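Long-range contacts in probable quinone reductase Qor (NADPH:quinone reductase) (Zeta-crystallin homolog protein) (Mycobacterium tuberculosis, PDB 4RVS), which binds NADPH and probably passes its electrons to quinones, as expected of a zeta-crystallin-like quinone reductase: residues E6-G11 against E55-I60; D79-V84 against T108-D113; E118-A123 against E286-I291. All coordinates share one frame; numbering follows the deposited sequence.

Interaction 1: residues E6-G11 against E55-I60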
# COMPACT_ATOMS: atom_id res chain seq x y z
N GLU A 6 23.70 -10.96 -33.80
CA GLU A 6 22.96 -9.80 -34.30
C GLU A 6 21.64 -10.22 -34.93
O GLU A 6 21.57 -11.22 -35.64
CB GLU A 6 23.81 -9.03 -35.31
CG GLU A 6 23.22 -7.68 -35.76
CD GLU A 6 24.22 -6.89 -36.60
OE1 GLU A 6 24.76 -7.48 -37.55
OE2 GLU A 6 24.46 -5.69 -36.30
N VAL A 7 20.59 -9.44 -34.66
CA VAL A 7 19.27 -9.67 -35.22
C VAL A 7 18.97 -8.55 -36.20
O VAL A 7 18.94 -7.38 -35.82
CB VAL A 7 18.20 -9.67 -34.12
CG1 VAL A 7 16.81 -9.78 -34.72
CG2 VAL A 7 18.44 -10.82 -33.16
N THR A 8 18.77 -8.90 -37.46
CA THR A 8 18.46 -7.92 -38.50
C THR A 8 16.98 -7.99 -38.87
O THR A 8 16.39 -7.00 -39.31
CB THR A 8 19.37 -8.11 -39.72
OG1 THR A 8 20.73 -7.88 -39.31
CG2 THR A 8 19.02 -7.14 -40.86
N GLU A 9 16.39 -9.16 -38.67
CA GLU A 9 14.94 -9.35 -38.81
C GLU A 9 14.43 -10.11 -37.59
O GLU A 9 15.11 -11.00 -37.08
CB GLU A 9 14.62 -10.12 -40.10
CG GLU A 9 15.38 -11.43 -40.26
CD GLU A 9 16.61 -11.27 -41.13
OE1 GLU A 9 17.63 -11.93 -40.87
OE2 GLU A 9 16.53 -10.46 -42.08
N THR A 10 13.24 -9.76 -37.11
CA THR A 10 12.66 -10.49 -35.98
C THR A 10 12.06 -11.82 -36.45
O THR A 10 11.79 -12.00 -37.64
CB THR A 10 11.56 -9.67 -35.28
OG1 THR A 10 10.53 -9.35 -36.22
CG2 THR A 10 12.14 -8.38 -34.69
N GLY A 11 11.87 -12.74 -35.51
CA GLY A 11 11.40 -14.08 -35.83
C GLY A 11 11.87 -15.12 -34.82
O GLY A 11 12.13 -14.80 -33.65
N GLU A 55 14.60 -0.94 -32.36
CA GLU A 55 15.28 -0.60 -33.61
C GLU A 55 16.11 -1.79 -34.11
O GLU A 55 16.88 -2.38 -33.36
CB GLU A 55 16.19 0.60 -33.37
CG GLU A 55 16.99 1.04 -34.57
CD GLU A 55 16.14 1.78 -35.59
OE1 GLU A 55 16.50 1.76 -36.78
OE2 GLU A 55 15.15 2.43 -35.18
N LEU A 56 15.93 -2.13 -35.39
CA LEU A 56 16.71 -3.16 -36.07
C LEU A 56 17.77 -2.49 -36.93
O LEU A 56 17.55 -1.41 -37.45
CB LEU A 56 15.80 -3.98 -36.98
CG LEU A 56 14.64 -4.71 -36.30
CD1 LEU A 56 13.64 -5.23 -37.31
CD2 LEU A 56 15.22 -5.84 -35.51
N PRO A 57 18.94 -3.11 -37.10
CA PRO A 57 19.45 -4.32 -36.45
C PRO A 57 19.83 -4.00 -35.03
O PRO A 57 20.02 -2.82 -34.68
CB PRO A 57 20.72 -4.62 -37.24
CG PRO A 57 20.59 -3.84 -38.53
CD PRO A 57 19.87 -2.61 -38.12
N PHE A 58 19.94 -5.03 -34.20
CA PHE A 58 20.47 -4.84 -32.85
C PHE A 58 21.25 -6.09 -32.48
O PHE A 58 21.01 -7.17 -33.02
CB PHE A 58 19.35 -4.56 -31.84
CG PHE A 58 18.34 -5.69 -31.68
CD1 PHE A 58 18.51 -6.68 -30.71
CD2 PHE A 58 17.20 -5.73 -32.48
CE1 PHE A 58 17.58 -7.71 -30.56
CE2 PHE A 58 16.26 -6.75 -32.34
CZ PHE A 58 16.45 -7.74 -31.38
N VAL A 59 22.22 -5.92 -31.59
CA VAL A 59 22.87 -7.07 -30.98
C VAL A 59 22.02 -7.39 -29.76
O VAL A 59 21.70 -6.51 -28.96
CB VAL A 59 24.33 -6.76 -30.61
CG1 VAL A 59 24.93 -7.89 -29.76
CG2 VAL A 59 25.16 -6.54 -31.88
N ILE A 60 21.61 -8.65 -29.64
CA ILE A 60 20.62 -9.07 -28.65
C ILE A 60 21.21 -9.18 -27.23
O ILE A 60 22.43 -9.36 -27.08
CB ILE A 60 19.94 -10.40 -29.10
CG1 ILE A 60 18.78 -10.80 -28.19
CG2 ILE A 60 20.96 -11.52 -29.20
CD1 ILE A 60 17.83 -11.81 -28.84

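Interaction 2: residues D79-V84 against T108-D113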
# COMPACT_ATOMS: atom_id res chain seq x y z
N ASP A 79 30.40 10.20 -9.33
CA ASP A 79 29.08 9.62 -9.51
C ASP A 79 29.06 8.11 -9.31
O ASP A 79 28.03 7.55 -8.91
CB ASP A 79 28.56 9.94 -10.91
CG ASP A 79 28.31 11.42 -11.11
OD1 ASP A 79 28.05 12.13 -10.11
OD2 ASP A 79 28.38 11.87 -12.28
N THR A 80 30.17 7.45 -9.61
CA THR A 80 30.25 6.00 -9.51
C THR A 80 31.56 5.50 -8.90
O THR A 80 32.63 6.08 -9.13
CB THR A 80 30.04 5.32 -10.89
OG1 THR A 80 30.03 3.89 -10.73
CG2 THR A 80 31.15 5.69 -11.86
N ALA A 81 31.48 4.43 -8.12
CA ALA A 81 32.66 3.79 -7.55
C ALA A 81 33.37 2.92 -8.60
O ALA A 81 34.50 2.45 -8.39
CB ALA A 81 32.26 2.95 -6.35
N ILE A 82 32.70 2.69 -9.72
CA ILE A 82 33.22 1.80 -10.77
C ILE A 82 34.42 2.39 -11.50
O ILE A 82 34.38 3.54 -11.93
CB ILE A 82 32.12 1.42 -11.77
CG1 ILE A 82 31.03 0.61 -11.08
CG2 ILE A 82 32.71 0.61 -12.92
CD1 ILE A 82 29.80 0.36 -11.96
N SER A 83 35.47 1.59 -11.65
CA SER A 83 36.71 2.02 -12.30
C SER A 83 37.12 0.99 -13.34
O SER A 83 36.71 -0.17 -13.26
CB SER A 83 37.83 2.17 -11.25
OG SER A 83 37.46 3.06 -10.21
N VAL A 84 37.92 1.40 -14.32
CA VAL A 84 38.47 0.47 -15.31
C VAL A 84 39.14 -0.72 -14.60
O VAL A 84 39.87 -0.53 -13.62
CB VAL A 84 39.49 1.17 -16.24
CG1 VAL A 84 40.24 0.15 -17.09
CG2 VAL A 84 38.77 2.16 -17.14
N THR A 108 24.76 -0.28 -13.45
CA THR A 108 25.76 -1.35 -13.40
C THR A 108 26.28 -1.45 -11.98
O THR A 108 26.39 -0.44 -11.29
CB THR A 108 26.91 -1.02 -14.35
OG1 THR A 108 26.40 -0.91 -15.68
CG2 THR A 108 27.96 -2.11 -14.31
N ALA A 109 26.59 -2.66 -11.52
CA ALA A 109 27.04 -2.83 -10.15
C ALA A 109 28.35 -3.60 -10.10
O ALA A 109 28.62 -4.42 -10.98
CB ALA A 109 25.99 -3.55 -9.36
N LYS A 110 29.15 -3.35 -9.07
CA LYS A 110 30.36 -4.14 -8.85
C LYS A 110 30.00 -5.55 -8.42
O LYS A 110 28.98 -5.76 -7.76
CB LYS A 110 31.24 -3.50 -7.78
CG LYS A 110 31.94 -2.22 -8.20
CD LYS A 110 33.00 -1.86 -7.17
CE LYS A 110 33.67 -0.54 -7.50
NZ LYS A 110 34.75 -0.21 -6.53
N VAL A 111 30.83 -6.52 -8.79
CA VAL A 111 30.64 -7.89 -8.35
C VAL A 111 31.77 -8.20 -7.38
O VAL A 111 32.94 -8.02 -7.73
CB VAL A 111 30.66 -8.87 -9.54
CG1 VAL A 111 30.50 -10.30 -9.06
CG2 VAL A 111 29.56 -8.50 -10.55
N PRO A 112 31.44 -8.66 -6.16
CA PRO A 112 32.48 -8.99 -5.18
C PRO A 112 33.34 -10.14 -5.67
O PRO A 112 32.88 -10.93 -6.49
CB PRO A 112 31.67 -9.47 -3.96
CG PRO A 112 30.30 -8.90 -4.15
CD PRO A 112 30.08 -8.88 -5.64
N ASP A 113 34.57 -10.25 -5.16
CA ASP A 113 35.49 -11.31 -5.58
C ASP A 113 34.94 -12.72 -5.38
O ASP A 113 35.31 -13.64 -6.10
CB ASP A 113 36.82 -11.18 -4.84
CG ASP A 113 37.59 -9.95 -5.23
OD1 ASP A 113 37.23 -9.32 -6.25
OD2 ASP A 113 38.56 -9.60 -4.52
O HOH W 1 36.88 0.77 -8.30

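Interaction 3: residues E118-A123 against E286-I291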
# COMPACT_ATOMS: atom_id res chain seq x y z
N GLU A 118 29.20 -16.02 -13.86
CA GLU A 118 28.01 -16.73 -14.32
C GLU A 118 26.84 -16.52 -13.36
O GLU A 118 25.71 -16.32 -13.79
CB GLU A 118 28.30 -18.22 -14.51
CG GLU A 118 29.34 -18.53 -15.58
CD GLU A 118 30.77 -18.63 -15.05
OE1 GLU A 118 31.21 -17.80 -14.21
OE2 GLU A 118 31.48 -19.57 -15.49
N VAL A 119 27.13 -16.58 -12.07
CA VAL A 119 26.10 -16.35 -11.06
C VAL A 119 25.64 -14.89 -11.08
O VAL A 119 24.44 -14.63 -11.08
CB VAL A 119 26.59 -16.76 -9.65
CG1 VAL A 119 25.65 -16.21 -8.58
CG2 VAL A 119 26.69 -18.28 -9.57
N ALA A 120 26.59 -13.96 -11.13
CA ALA A 120 26.23 -12.54 -11.23
C ALA A 120 25.30 -12.25 -12.41
O ALA A 120 24.28 -11.59 -12.25
CB ALA A 120 27.49 -11.67 -11.32
N ALA A 121 25.65 -12.74 -13.59
CA ALA A 121 24.84 -12.45 -14.77
C ALA A 121 23.45 -13.09 -14.68
O ALA A 121 22.46 -12.54 -15.18
CB ALA A 121 25.55 -12.90 -16.04
N SER A 122 23.39 -14.26 -14.04
CA SER A 122 22.14 -15.01 -13.87
C SER A 122 21.26 -14.45 -12.76
O SER A 122 20.06 -14.69 -12.74
CB SER A 122 22.45 -16.47 -13.52
OG SER A 122 23.19 -17.12 -14.54
N ALA A 123 21.86 -13.72 -11.83
CA ALA A 123 21.16 -13.39 -10.59
C ALA A 123 20.72 -11.95 -10.47
O ALA A 123 19.82 -11.64 -9.68
CB ALA A 123 22.00 -13.77 -9.38
N GLU A 286 23.61 -5.48 -1.44
CA GLU A 286 22.98 -6.36 -0.46
C GLU A 286 22.71 -7.73 -1.08
O GLU A 286 22.89 -8.75 -0.41
CB GLU A 286 21.70 -5.74 0.13
CG GLU A 286 21.99 -4.49 0.95
CD GLU A 286 20.89 -4.10 1.93
OE1 GLU A 286 19.73 -4.53 1.75
OE2 GLU A 286 21.20 -3.36 2.89
N LEU A 287 22.30 -7.74 -2.35
CA LEU A 287 22.15 -8.99 -3.09
C LEU A 287 23.44 -9.80 -3.12
O LEU A 287 23.45 -10.99 -2.82
CB LEU A 287 21.70 -8.72 -4.53
CG LEU A 287 21.71 -9.93 -5.48
CD1 LEU A 287 20.73 -10.99 -5.00
CD2 LEU A 287 21.40 -9.53 -6.91
N PHE A 288 24.54 -9.16 -3.50
CA PHE A 288 25.79 -9.91 -3.66
C PHE A 288 26.47 -10.24 -2.34
O PHE A 288 27.26 -11.18 -2.27
CB PHE A 288 26.73 -9.22 -4.66
CG PHE A 288 26.22 -9.28 -6.08
CD1 PHE A 288 25.85 -10.50 -6.63
CD2 PHE A 288 26.05 -8.13 -6.83
CE1 PHE A 288 25.35 -10.58 -7.93
CE2 PHE A 288 25.54 -8.19 -8.12
CZ PHE A 288 25.20 -9.42 -8.67
N ASP A 289 26.15 -9.50 -1.29
CA ASP A 289 26.62 -9.88 0.04
C ASP A 289 25.96 -11.21 0.42
O ASP A 289 26.63 -12.14 0.90
CB ASP A 289 26.28 -8.80 1.07
CG ASP A 289 27.02 -9.00 2.38
OD1 ASP A 289 28.27 -9.09 2.36
OD2 ASP A 289 26.35 -9.08 3.43
N ALA A 290 24.65 -11.31 0.19
CA ALA A 290 23.90 -12.52 0.50
C ALA A 290 24.33 -13.71 -0.36
O ALA A 290 24.41 -14.83 0.14
CB ALA A 290 22.40 -12.28 0.38
N ILE A 291 24.57 -13.48 -1.65
CA ILE A 291 25.04 -14.57 -2.52
C ILE A 291 26.44 -14.99 -2.06
O ILE A 291 26.74 -16.19 -1.96
CB ILE A 291 25.05 -14.17 -4.01
CG1 ILE A 291 23.61 -14.03 -4.54
CG2 ILE A 291 25.80 -15.20 -4.85
CD1 ILE A 291 23.52 -13.51 -5.98

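Interaction 1: residues E6-G11 against E55-I60
Val7 and Phe58 face each other as an antiparallel hydrogen-bonded pair, with Glu6 and Val59 as the adjoining non-hydrogen-bonded pair at a CA-CA distance of 4.3 Å. The strands 2-7 and 58-59 thus form one flank of a small three-stranded antiparallel sheet, in which 2-7 is the middle strand and 17-21 lies on its other side. Val7 N donates to Phe58 O over 2.8 Å, an almost straight bond (176° at the hydrogen), and Phe58 N returns a 3.0 Å bond to Val7 O. Beyond this pair the peptide bond before Pro57 is cis, a form that proline adopts far more readily than other residues, and Pro57 CA lies 3.2 Å from Val7 O in a CA-H...O contact.

On the buried face Val7 CB sits over one face of the Phe58 ring, offset toward the rim, 4.0 Å from the centroid and 20° off the normal, a CH-pi contact; the two side chains point the same way. The phenyl group is brought under the valine because its CG sits between the backbone N and the carbonyl carbon (chi1 63°), which folds the ring back across the neighbouring strand. Val15 and Leu16 add further apolar cover to Val7, and Val7 CG2 also meets Ile60 CB. Past the strand end, Leu56 points toward the other segment, and its CD2 fits between Val7 and Thr10.

The opposite face is more polar. Glu6 CG lies against Phe58 O, and the extended chain brings OE2 alongside Pro57 CB at 4.0 Å; Val19 and Gln21 of strand 17-21 touch the same glutamate. Just past the strand, the polar Thr8 suits an exposed position, its side chain lying beside Pro57 with OG1 3.9 Å from Pro57 CB.

Interaction 2: residues D79-V84 against T108-D113
Ile82 meets Thr108 and Lys110 where the loop between strands 64-71 and 87-90 folds against the short strand 108-110, within the GroES-like domain typical of the medium-chain dehydrogenase/reductase family. Within the loop, Thr80 forms an ST turn: its OG1 accepts from Ile82 N at 3.1 Å, which steadies the backbone just where the isoleucine leaves it.

The close packing is apolar and inward. Ile82 stretches its CD1 across the Thr108 side chain at about a right angle, reaching the CG2 methyl at 3.9 Å and Thr108 O at 3.6 Å. A long, branched hydrocarbon suits this place, since Leu31 and Val68 of the neighbouring strands close round it. Threonine serves both needs here, offering CG2 to the isoleucine while its OG1 is bonded to Pro104 O.

The outer side is looser and wet. Lys110 slides past Ile82 in the opposite direction, CG against CG1 at 4.1 Å, and, extended beyond CG, it brings CE and NZ to the Ala81 carbonyl. There NZ makes a weak 3.3 Å bond to Ala81 O, beside a long, weak ion pair with Asp86. Ala81, small and exposed, lets the lysine chain lie close, its CB 3.9 Å from Lys110 CE. A water reinforces the weak bond: it accepts from Lys110 NZ at 2.9 Å and donates to Ala81 O at 2.9 Å.

Interaction 3: residues E118-A123 against E286-I291
Glu118 O is gripped twice by one residue: Ser122 N gives it the usual helical bond, and Ser122 OG adds a 2.7 Å bond from the opposite face of the carbonyl plane. Serine suits this buried turn because its hydroxyl finds a partner in its own helix, on the side turned from helix 277-292.

The side facing that helix is apolar. The two segments run at 132° to one another, with axes 11.7 Å apart, a spacing bridged by larger residues on 286-291 against small ones on 118-123. Val119 and Ile291 reach toward each other tip to tip, CG1 to CG2 at 3.9 Å. Ile291 has a second arm: with CG1 set anti to the carbonyl carbon (chi1 -70°), it sends CD1 to Ala123 CB at 3.7 Å. The Phe288 ring comes obliquely to Ala120, its CE1 3.9 Å from Ala120 CA, an approach to the backbone that the short alanine permits. Leu287 CD2 lies over one face of that ring, offset toward its rim, and also packs 3.8 Å from Ala123 O.

The contact thus packs helix 277-292 against the start of helix 117-137. Glu118 forms a salt bridge with Arg303 of strand 300-305, and Glu286 bonds to His131 farther along helix 117-137. In the mixed sheet, Ala120 and Ala121 rest on Cys65 of strand 64-71, while Ser122 touches Ser324 and Val326 of strand 324-328.

From the N terminus, interaction 1 closes first, joining strand 2-7 to strand 58-59 over a loop that holds helix 42-49 and strands 17-21, 30-35 and 37-40. Interaction 2 follows with a shorter closure, from the loop after strand 64-71 to strand 108-110. Interaction 3 spans the longest stretch, bringing helix 277-292 back to helix 117-137 and closing a loop of 162 residues that contains the whole six-stranded parallel Rossmann-type sheet. All three are in series; none nests or crosses. Interaction 1 stands apart, its centre 29 Å from each of the others. Interactions 2 and 3 touch: Pro112 CD lies 3.5 Å from Phe288 CB, and Val111 packs on Ala120.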